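Local coordinates for protein putative O-GlcNAcase nagJ (Clostridium perfringens, PDB 6PV5) that probably hydrolyses terminal N-acetylhexosamine residues of glycans, as a member of glycoside hydrolase family 84, at residues I270-E275 against G311-E316; R320-F325 against T363-I368; K484-H489 against A605-N610. All blocks are in the same frame, centred on the assembly; numbering follows the deposited sequence. Where two conformers were deposited one is given.

Overall arrangement
This part of a longer protein spans an N-terminal mixed alpha-beta domain, a (beta/alpha)8 barrel and a helical post-catalytic region. Contacts 1 and 2 both use helix 311-326 of the barrel: its first turn meets the loop ahead of helix 274-294 in contact 1, and its later turns meet the loop entering strand 369-372 in contact 2. Their centres are about 14 Å apart, and they touch where Ala315 CB lies 3.6 Å from Thr363 CB. Contact 1 is nearer the predicted proton donor Asp305, whose side chain is about 11 Å from that of Gln314. Contact 3, with its centre about 47 Å from that of contact 1 and about 45 Å from that of contact 2, joins the end of helix 480-487 to the helical region.

Contact 1: residues I270-E275 against G311-E316; sequences IKFEGE and GVQQAE
Phe272 and Gln313 join the loop ahead of helix 274-294 to the first turn of helix 311-326 in the (beta/alpha)8 barrel, and a polar bond is made by the Phe272 backbone: its N donates to Glu273 OE1 at 2.8 Å, at an N-H...O angle of 155°. This bond folds the Glu273 carboxylate back onto the loop. The Phe272 ring then reaches across to helix 311-326, and no hydrogen bond crosses between the segments.

Gln313 CB sits over one face of the ring, 3.9 Å from its centroid, in a CH-pi contact displaced toward the rim. With CG anti to the carbonyl carbon (chi1 -66°), the extended Gln313 chain carries its amide past the root of the phenyl group, where NE2 comes within 3.9 Å of Phe272 CB. Amide and ring planes are nearly parallel, 19° apart. Glutamine suits this partly exposed place because its CB methylene covers one aromatic face while OE1 bonds to Ser310 OG, just ahead of the helix.

Gln314 is buried, and its amide is satisfied by Asn308 and the hydroxyl of Tyr356. Those polar links belong to the barrel end that carries Asp305, the predicted proton donor. Toward Phe272 it offers only its aliphatic stem: Gln314 CG approaches the far end of the ring obliquely, 4.0 Å from Phe272 CZ.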
loop_
_atom_site.group_PDB
_atom_site.type_symbol
_atom_site.label_atom_id
_atom_site.label_comp_id
_atom_site.label_asym_id
_atom_site.label_seq_id
_atom_site.Cartn_x
_atom_site.Cartn_y
_atom_site.Cartn_z
ATOM N N ILE A 270 -20.064 -5.008 24.057
ATOM C CA ILE A 270 -19.685 -6.300 24.609
ATOM C C ILE A 270 -19.691 -6.235 26.137
ATOM O O ILE A 270 -19.383 -5.203 26.739
ATOM C CB ILE A 270 -18.352 -6.817 24.028
ATOM C CG1 ILE A 270 -18.115 -8.291 24.372
ATOM C CG2 ILE A 270 -17.182 -5.936 24.449
ATOM C CD1 ILE A 270 -17.071 -8.982 23.521
ATOM N N LYS A 271 -20.104 -7.346 26.755
ATOM C CA LYS A 271 -20.083 -7.496 28.200
ATOM C C LYS A 271 -18.963 -8.464 28.586
ATOM O O LYS A 271 -18.626 -9.389 27.845
ATOM C CB LYS A 271 -21.480 -7.863 28.717
ATOM C CG LYS A 271 -22.428 -6.695 28.983
ATOM C CD LYS A 271 -21.943 -5.793 30.109
ATOM C CE LYS A 271 -23.034 -4.972 30.765
ATOM N NZ LYS A 271 -23.683 -4.043 29.810
ATOM N N PHE A 272 -18.351 -8.205 29.740
ATOM C CA PHE A 272 -17.230 -8.998 30.209
ATOM C C PHE A 272 -17.653 -9.743 31.474
ATOM O O PHE A 272 -17.191 -10.852 31.732
ATOM C CB PHE A 272 -16.030 -8.093 30.498
ATOM C CG PHE A 272 -15.526 -7.265 29.340
ATOM C CD1 PHE A 272 -14.731 -7.823 28.348
ATOM C CD2 PHE A 272 -15.813 -5.907 29.260
ATOM C CE1 PHE A 272 -14.252 -7.048 27.297
ATOM C CE2 PHE A 272 -15.324 -5.129 28.216
ATOM C CZ PHE A 272 -14.556 -5.703 27.232
ATOM N N GLU A 273 -18.575 -9.122 32.219
ATOM C CA GLU A 273 -18.921 -9.484 33.584
ATOM C C GLU A 273 -20.110 -10.454 33.607
ATOM O O GLU A 273 -21.157 -10.194 33.009
ATOM C CB GLU A 273 -19.176 -8.203 34.394
ATOM C CG GLU A 273 -20.165 -7.218 33.753
ATOM C CD GLU A 273 -19.643 -6.150 32.797
ATOM O OE1 GLU A 273 -18.911 -6.496 31.856
ATOM O OE2 GLU A 273 -19.993 -4.969 32.984
ATOM N N GLY A 274 -19.914 -11.590 34.291
ATOM C CA GLY A 274 -20.999 -12.453 34.741
ATOM C C GLY A 274 -21.660 -13.260 33.623
ATOM O O GLY A 274 -20.987 -13.788 32.738
ATOM N N GLU A 275 -22.993 -13.362 33.707
ATOM C CA GLU A 275 -23.799 -14.212 32.842
ATOM C C GLU A 275 -23.758 -13.670 31.413
ATOM O O GLU A 275 -23.572 -14.420 30.453
ATOM C CB GLU A 275 -25.227 -14.310 33.393
ATOM N N GLY A 311 -8.118 -2.870 30.168
ATOM C CA GLY A 311 -7.083 -3.608 29.469
ATOM C C GLY A 311 -7.129 -5.090 29.823
ATOM O O GLY A 311 -6.915 -5.933 28.956
ATOM N N VAL A 312 -7.383 -5.399 31.104
ATOM C CA VAL A 312 -7.308 -6.784 31.559
ATOM C C VAL A 312 -8.421 -7.585 30.876
ATOM O O VAL A 312 -8.149 -8.593 30.236
ATOM C CB VAL A 312 -7.318 -6.905 33.101
ATOM C CG1 VAL A 312 -7.462 -8.359 33.571
ATOM C CG2 VAL A 312 -6.062 -6.292 33.712
ATOM N N GLN A 313 -9.652 -7.067 30.930
ATOM C CA GLN A 313 -10.832 -7.736 30.392
ATOM C C GLN A 313 -10.734 -7.900 28.879
ATOM O O GLN A 313 -11.095 -8.956 28.349
ATOM C CB GLN A 313 -12.108 -7.002 30.813
ATOM C CG GLN A 313 -12.336 -7.060 32.318
ATOM C CD GLN A 313 -13.452 -6.199 32.858
ATOM O OE1 GLN A 313 -13.577 -5.018 32.543
ATOM N NE2 GLN A 313 -14.264 -6.782 33.722
ATOM N N GLN A 314 -10.219 -6.872 28.183
ATOM C CA GLN A 314 -10.089 -6.962 26.732
ATOM C C GLN A 314 -9.051 -8.020 26.354
ATOM O O GLN A 314 -9.250 -8.789 25.415
ATOM C CB GLN A 314 -9.751 -5.605 26.098
ATOM C CG GLN A 314 -10.824 -4.536 26.300
ATOM C CD GLN A 314 -10.375 -3.161 25.859
ATOM O OE1 GLN A 314 -9.321 -2.984 25.248
ATOM N NE2 GLN A 314 -11.203 -2.166 26.135
ATOM N N ALA A 315 -7.921 -8.035 27.071
ATOM C CA ALA A 315 -6.872 -8.988 26.771
ATOM C C ALA A 315 -7.369 -10.401 27.075
ATOM O O ALA A 315 -7.053 -11.342 26.341
ATOM C CB ALA A 315 -5.626 -8.653 27.548
ATOM N N GLU A 316 -8.156 -10.531 28.147
ATOM C CA GLU A 316 -8.665 -11.842 28.532
ATOM C C GLU A 316 -9.611 -12.404 27.472
ATOM O O GLU A 316 -9.472 -13.572 27.103
ATOM C CB GLU A 316 -9.257 -11.836 29.944
ATOM C CG GLU A 316 -8.170 -11.819 31.000
ATOM C CD GLU A 316 -8.679 -11.724 32.427
ATOM O OE1 GLU A 316 -9.915 -11.563 32.607
ATOM O OE2 GLU A 316 -7.835 -11.816 33.359
#

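Contact 2: residues R320-F325 against T363-I368; sequences RFNKEF and TLDKDI
Asn322 points its amide from helix 311-326 between two aspartates of the segment 363-368, and the contact is built on that single nitrogen. Asn322 ND2 donates to Asp365 OD2 at 3.2 Å and to Asp367 OD1 at 3.1 Å. The two acceptors are met differently. OD2 of Asp365 lies close to the amide plane and offers its anti lone pair, although the carboxylate as a whole is turned 58° from the amide. The Asp367 carboxylate plane stands nearly perpendicular to the amide plane, at 85°, and its OD1 is met on the syn side, somewhat out of both the carboxylate and the amide plane; this bond is the more bent.

Asn322 CG is anti to the backbone N (chi1 -171°), a torsion that lets the amide reach both aspartates. Two carboxylates so close together would probably repel, and the shared amide should ease this. Asparagine suits the place because its other end accepts as well: a water gives one hydrogen to Asn322 OD1, at 2.8 Å, and one to Asp367 O.

Ile368 runs past Asn322 in the opposite direction, with Ile368 CG1 3.8 Å from Asn322 ND2, and supplies an apolar neighbour for the buried amide. One turn back along the helix, Asn319 bonds the backbone of Thr363 and Asp365. Asp365 to Ile368 form a type I beta turn, closed by Ile368 N to Asp365 O at 3.0 Å. The arrangement joins a barrel helix to the turn between helix 355-363 and strand 369-372, an alpha-to-beta connection of the (beta/alpha)8 barrel.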
loop_
_atom_site.group_PDB
_atom_site.type_symbol
_atom_site.label_atom_id
_atom_site.label_comp_id
_atom_site.label_asym_id
_atom_site.label_seq_id
_atom_site.Cartn_x
_atom_site.Cartn_y
_atom_site.Cartn_z
ATOM N N ARG A 320 -8.767 -15.942 25.617
ATOM C CA ARG A 320 -9.765 -16.996 25.567
ATOM C C ARG A 320 -10.106 -17.340 24.119
ATOM O O ARG A 320 -10.137 -18.520 23.766
ATOM C CB ARG A 320 -11.005 -16.594 26.362
ATOM C CG ARG A 320 -11.797 -17.787 26.887
ATOM C CD ARG A 320 -13.078 -17.325 27.552
ATOM N NE ARG A 320 -14.071 -18.391 27.561
ATOM C CZ ARG A 320 -15.282 -18.267 28.082
ATOM N NH1 ARG A 320 -15.644 -17.132 28.650
ATOM N NH2 ARG A 320 -16.136 -19.274 28.038
ATOM N N PHE A 321 -10.319 -16.309 23.279
ATOM C CA PHE A 321 -10.678 -16.533 21.891
ATOM C C PHE A 321 -9.542 -17.261 21.190
ATOM O O PHE A 321 -9.775 -18.162 20.380
ATOM C CB PHE A 321 -11.047 -15.224 21.176
ATOM C CG PHE A 321 -11.519 -15.408 19.752
ATOM C CD1 PHE A 321 -12.865 -15.563 19.466
ATOM C CD2 PHE A 321 -10.614 -15.448 18.701
ATOM C CE1 PHE A 321 -13.298 -15.728 18.153
ATOM C CE2 PHE A 321 -11.046 -15.621 17.393
ATOM C CZ PHE A 321 -12.389 -15.763 17.120
ATOM N N ASN A 322 -8.311 -16.834 21.496
ATOM C CA ASN A 322 -7.110 -17.410 20.918
ATOM C C ASN A 322 -7.000 -18.885 21.331
ATOM O O ASN A 322 -6.598 -19.736 20.534
ATOM C CB ASN A 322 -5.897 -16.617 21.407
ATOM C CG ASN A 322 -4.605 -16.979 20.723
ATOM O OD1 ASN A 322 -4.525 -17.019 19.496
ATOM N ND2 ASN A 322 -3.562 -17.167 21.508
ATOM N N LYS A 323 -7.363 -19.163 22.594
ATOM C CA LYS A 323 -7.222 -20.482 23.190
ATOM C C LYS A 323 -8.343 -21.402 22.695
ATOM O O LYS A 323 -8.073 -22.504 22.235
ATOM C CB LYS A 323 -7.196 -20.370 24.722
ATOM C CG LYS A 323 -6.882 -21.669 25.457
ATOM C CD LYS A 323 -6.957 -21.543 26.972
ATOM C CE LYS A 323 -6.723 -22.849 27.709
ATOM N NZ LYS A 323 -7.862 -23.790 27.557
ATOM N N GLU A 324 -9.591 -20.927 22.777
ATOM C CA GLU A 324 -10.775 -21.760 22.620
ATOM C C GLU A 324 -11.292 -21.775 21.175
ATOM O O GLU A 324 -12.188 -22.563 20.865
ATOM C CB GLU A 324 -11.848 -21.366 23.635
ATOM C CG GLU A 324 -11.349 -21.401 25.071
ATOM C CD GLU A 324 -12.362 -21.149 26.178
ATOM O OE1 GLU A 324 -13.488 -20.700 25.886
ATOM O OE2 GLU A 324 -12.009 -21.383 27.350
ATOM N N PHE A 325 -10.715 -20.939 20.288
ATOM C CA PHE A 325 -11.084 -20.902 18.875
ATOM C C PHE A 325 -9.841 -21.033 17.997
ATOM O O PHE A 325 -9.683 -22.027 17.295
ATOM C CB PHE A 325 -11.978 -19.701 18.523
ATOM C CG PHE A 325 -12.401 -19.679 17.070
ATOM C CD1 PHE A 325 -13.580 -20.291 16.662
ATOM C CD2 PHE A 325 -11.575 -19.133 16.094
ATOM C CE1 PHE A 325 -13.937 -20.321 15.321
ATOM C CE2 PHE A 325 -11.927 -19.172 14.751
ATOM C CZ PHE A 325 -13.115 -19.754 14.368
ATOM N N THR A 363 -1.186 -8.785 30.219
ATOM C CA THR A 363 -2.131 -9.890 30.159
ATOM C C THR A 363 -2.081 -10.655 28.834
ATOM O O THR A 363 -2.330 -11.853 28.827
ATOM C CB THR A 363 -3.560 -9.403 30.402
ATOM O OG1 THR A 363 -3.487 -8.606 31.573
ATOM C CG2 THR A 363 -4.571 -10.511 30.591
ATOM N N LEU A 364 -1.785 -9.984 27.714
ATOM C CA LEU A 364 -2.093 -10.528 26.395
ATOM C C LEU A 364 -1.058 -11.567 25.974
ATOM O O LEU A 364 0.126 -11.270 26.013
ATOM C CB LEU A 364 -2.104 -9.372 25.387
ATOM C CG LEU A 364 -2.556 -9.729 23.970
ATOM C CD1 LEU A 364 -4.049 -10.046 23.960
ATOM C CD2 LEU A 364 -2.241 -8.598 22.985
ATOM N N ASP A 365 -1.516 -12.741 25.487
ATOM C CA ASP A 365 -0.646 -13.788 24.965
ATOM C C ASP A 365 0.267 -13.281 23.848
ATOM O O ASP A 365 -0.190 -12.668 22.879
ATOM C CB ASP A 365 -1.443 -14.913 24.296
ATOM C CG ASP A 365 -2.330 -15.779 25.178
ATOM O OD1 ASP A 365 -2.235 -15.672 26.427
ATOM O OD2 ASP A 365 -3.110 -16.583 24.592
ATOM N N LYS A 366 1.527 -13.710 23.903
ATOM C CA LYS A 366 2.599 -13.211 23.055
ATOM C C LYS A 366 2.434 -13.580 21.580
ATOM O O LYS A 366 3.044 -12.942 20.713
ATOM C CB LYS A 366 3.979 -13.610 23.586
ATOM C CG LYS A 366 4.400 -12.910 24.876
ATOM C CD LYS A 366 5.908 -12.835 25.065
ATOM C CE LYS A 366 6.379 -12.878 26.509
ATOM N NZ LYS A 366 5.553 -12.029 27.407
ATOM N N ASP A 367 1.623 -14.598 21.277
ATOM C CA ASP A 367 1.486 -15.010 19.888
ATOM C C ASP A 367 0.308 -14.287 19.218
ATOM O O ASP A 367 -0.003 -14.558 18.057
ATOM C CB ASP A 367 1.475 -16.539 19.761
ATOM C CG ASP A 367 0.268 -17.213 20.391
ATOM O OD1 ASP A 367 -0.541 -16.506 21.059
ATOM O OD2 ASP A 367 0.140 -18.447 20.213
ATOM N N ILE A 368 -0.352 -13.379 19.958
ATOM C CA ILE A 368 -1.375 -12.517 19.383
ATOM C C ILE A 368 -0.689 -11.279 18.809
ATOM O O ILE A 368 0.115 -10.661 19.491
ATOM C CB ILE A 368 -2.448 -12.146 20.420
ATOM C CG1 ILE A 368 -3.217 -13.382 20.908
ATOM C CG2 ILE A 368 -3.373 -11.065 19.864
ATOM C CD1 ILE A 368 -4.090 -13.138 22.136
HETATM O O HOH W 1 -2.691 -15.950 17.741
#

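Contact 3: residues K484-H489 against A605-N610; sequences KIFANH and ATIANN
His489 and Ala608 are joined by one backbone hydrogen bond, the only one across this contact: Ala608 N donates to His489 O at 3.0 Å, with an N-H...O angle of 151°. It ties the chain just beyond helix 480-487 to the loop 605-610, at the point where the CA atoms of His489 and Ala608 come within 4.8 Å. Ala608 has a left-handed backbone conformation (phi 62°), and its single methyl group fits beside the histidine, with Ala608 CB 3.9 Å from His489 ND1.

Apolar packing forms the second layer. Ile607 CG1 is anti to the backbone N (chi1 -175°), which carries CD1 out to the Phe486 ring; the two side chains cross at about a right angle. Ile607 CD1 approaches the ring obliquely, 3.3 Å from Phe486 CE1, which is short for two carbons. Nearer the backbone, Ile607 CG1 packs 3.7 Å from His489 O, lying beside the carbonyl oxygen that accepts from Ala608. A branched isoleucine suits this buried place, since its longer arm can span from the carbonyl to the ring.

Aromatic and polar links beyond the segments complete the surroundings. Phe561 of helix 548-579 meets both Phe486 and His489 edge-to-face, and His489 NE2 bonds Glu530 of helix 521-544, which gives the buried imidazole a polar partner. Histidine thus combines an aromatic surface with a bonding nitrogen. Together these contacts make a buried junction between helix 480-487, one of those following the last barrel strand, and the helical bundle of the hyaluronidase-like post-catalytic domain.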
loop_
_atom_site.group_PDB
_atom_site.type_symbol
_atom_site.label_atom_id
_atom_site.label_comp_id
_atom_site.label_asym_id
_atom_site.label_seq_id
_atom_site.Cartn_x
_atom_site.Cartn_y
_atom_site.Cartn_z
ATOM N N LYS A 484 3.151 12.121 -13.008
ATOM C CA LYS A 484 4.065 12.483 -11.936
ATOM C C LYS A 484 4.078 13.999 -11.735
ATOM O O LYS A 484 4.074 14.459 -10.596
ATOM C CB LYS A 484 5.477 11.944 -12.198
ATOM C CG LYS A 484 6.450 12.228 -11.053
ATOM C CD LYS A 484 7.838 11.709 -11.288
ATOM C CE LYS A 484 8.786 12.027 -10.142
ATOM N NZ LYS A 484 10.088 11.354 -10.358
ATOM N N ILE A 485 4.074 14.762 -12.842
ATOM C CA ILE A 485 3.979 16.216 -12.776
ATOM C C ILE A 485 2.778 16.629 -11.923
ATOM O O ILE A 485 2.884 17.547 -11.110
ATOM C CB ILE A 485 3.966 16.857 -14.183
ATOM C CG1 ILE A 485 5.315 16.678 -14.899
ATOM C CG2 ILE A 485 3.568 18.323 -14.083
ATOM C CD1 ILE A 485 5.279 16.926 -16.409
ATOM N N PHE A 486 1.645 15.931 -12.083
ATOM C CA PHE A 486 0.448 16.203 -11.291
ATOM C C PHE A 486 0.630 15.703 -9.853
ATOM O O PHE A 486 0.391 16.434 -8.883
ATOM C CB PHE A 486 -0.741 15.523 -11.991
ATOM C CG PHE A 486 -2.040 15.512 -11.228
ATOM C CD1 PHE A 486 -2.806 16.666 -11.118
ATOM C CD2 PHE A 486 -2.517 14.340 -10.652
ATOM C CE1 PHE A 486 -4.019 16.653 -10.432
ATOM C CE2 PHE A 486 -3.719 14.324 -9.958
ATOM C CZ PHE A 486 -4.476 15.482 -9.855
ATOM N N ALA A 487 1.043 14.434 -9.718
ATOM C CA ALA A 487 1.135 13.793 -8.408
ATOM C C ALA A 487 2.159 14.499 -7.511
ATOM O O ALA A 487 2.006 14.525 -6.292
ATOM C CB ALA A 487 1.475 12.332 -8.581
ATOM N N ASN A 488 3.182 15.099 -8.120
ATOM C CA ASN A 488 4.193 15.860 -7.390
ATOM C C ASN A 488 3.570 16.920 -6.485
ATOM O O ASN A 488 4.132 17.245 -5.431
ATOM C CB ASN A 488 5.258 16.408 -8.350
ATOM C CG ASN A 488 6.347 17.251 -7.714
ATOM O OD1 ASN A 488 6.920 16.897 -6.686
ATOM N ND2 ASN A 488 6.652 18.377 -8.339
ATOM N N HIS A 489 2.390 17.436 -6.861
ATOM C CA HIS A 489 1.790 18.510 -6.080
ATOM C C HIS A 489 0.737 17.976 -5.115
ATOM O O HIS A 489 -0.043 18.747 -4.573
ATOM C CB HIS A 489 1.171 19.567 -7.004
ATOM C CG HIS A 489 2.165 20.324 -7.815
ATOM N ND1 HIS A 489 2.618 21.557 -7.434
ATOM C CD2 HIS A 489 2.808 20.014 -8.964
ATOM C CE1 HIS A 489 3.488 22.004 -8.327
ATOM N NE2 HIS A 489 3.628 21.072 -9.267
ATOM N N ALA A 605 -11.758 20.882 -4.526
ATOM C CA ALA A 605 -10.584 20.026 -4.568
ATOM C C ALA A 605 -9.351 20.788 -4.083
ATOM O O ALA A 605 -9.235 21.979 -4.336
ATOM C CB ALA A 605 -10.444 19.518 -5.979
ATOM N N THR A 606 -8.475 20.102 -3.325
ATOM C CA THR A 606 -7.263 20.668 -2.760
ATOM C C THR A 606 -6.050 20.054 -3.452
ATOM O O THR A 606 -5.893 18.841 -3.486
ATOM C CB THR A 606 -7.232 20.467 -1.238
ATOM O OG1 THR A 606 -8.418 21.056 -0.709
ATOM C CG2 THR A 606 -6.048 21.099 -0.544
ATOM N N ILE A 607 -5.202 20.900 -4.042
ATOM C CA ILE A 607 -4.003 20.423 -4.713
ATOM C C ILE A 607 -3.007 21.581 -4.772
ATOM O O ILE A 607 -3.434 22.718 -4.946
ATOM C CB ILE A 607 -4.292 19.829 -6.104
ATOM C CG1 ILE A 607 -2.998 19.238 -6.676
ATOM C CG2 ILE A 607 -4.875 20.872 -7.049
ATOM C CD1 ILE A 607 -3.174 18.036 -7.532
ATOM N N ALA A 608 -1.699 21.297 -4.603
ATOM C CA ALA A 608 -0.710 22.349 -4.751
ATOM C C ALA A 608 -0.930 23.440 -3.703
ATOM O O ALA A 608 -0.509 24.583 -3.913
ATOM C CB ALA A 608 -0.771 22.931 -6.163
ATOM N N ASN A 609 -1.500 23.064 -2.545
ATOM C CA ASN A 609 -2.047 23.989 -1.557
ATOM C C ASN A 609 -0.986 24.428 -0.541
ATOM O O ASN A 609 -1.212 25.398 0.167
ATOM C CB ASN A 609 -3.226 23.375 -0.783
ATOM C CG ASN A 609 -2.843 22.052 -0.153
ATOM O OD1 ASN A 609 -2.415 21.132 -0.852
ATOM N ND2 ASN A 609 -2.932 21.955 1.160
ATOM N N ASN A 610 0.162 23.737 -0.475
ATOM C CA ASN A 610 1.226 24.061 0.473
ATOM C C ASN A 610 2.334 24.920 -0.162
ATOM O O ASN A 610 3.073 25.578 0.561
ATOM C CB ASN A 610 1.920 22.809 1.056
ATOM C CG ASN A 610 0.992 21.899 1.838
ATOM O OD1 ASN A 610 0.139 22.371 2.579
ATOM N ND2 ASN A 610 1.153 20.594 1.696
#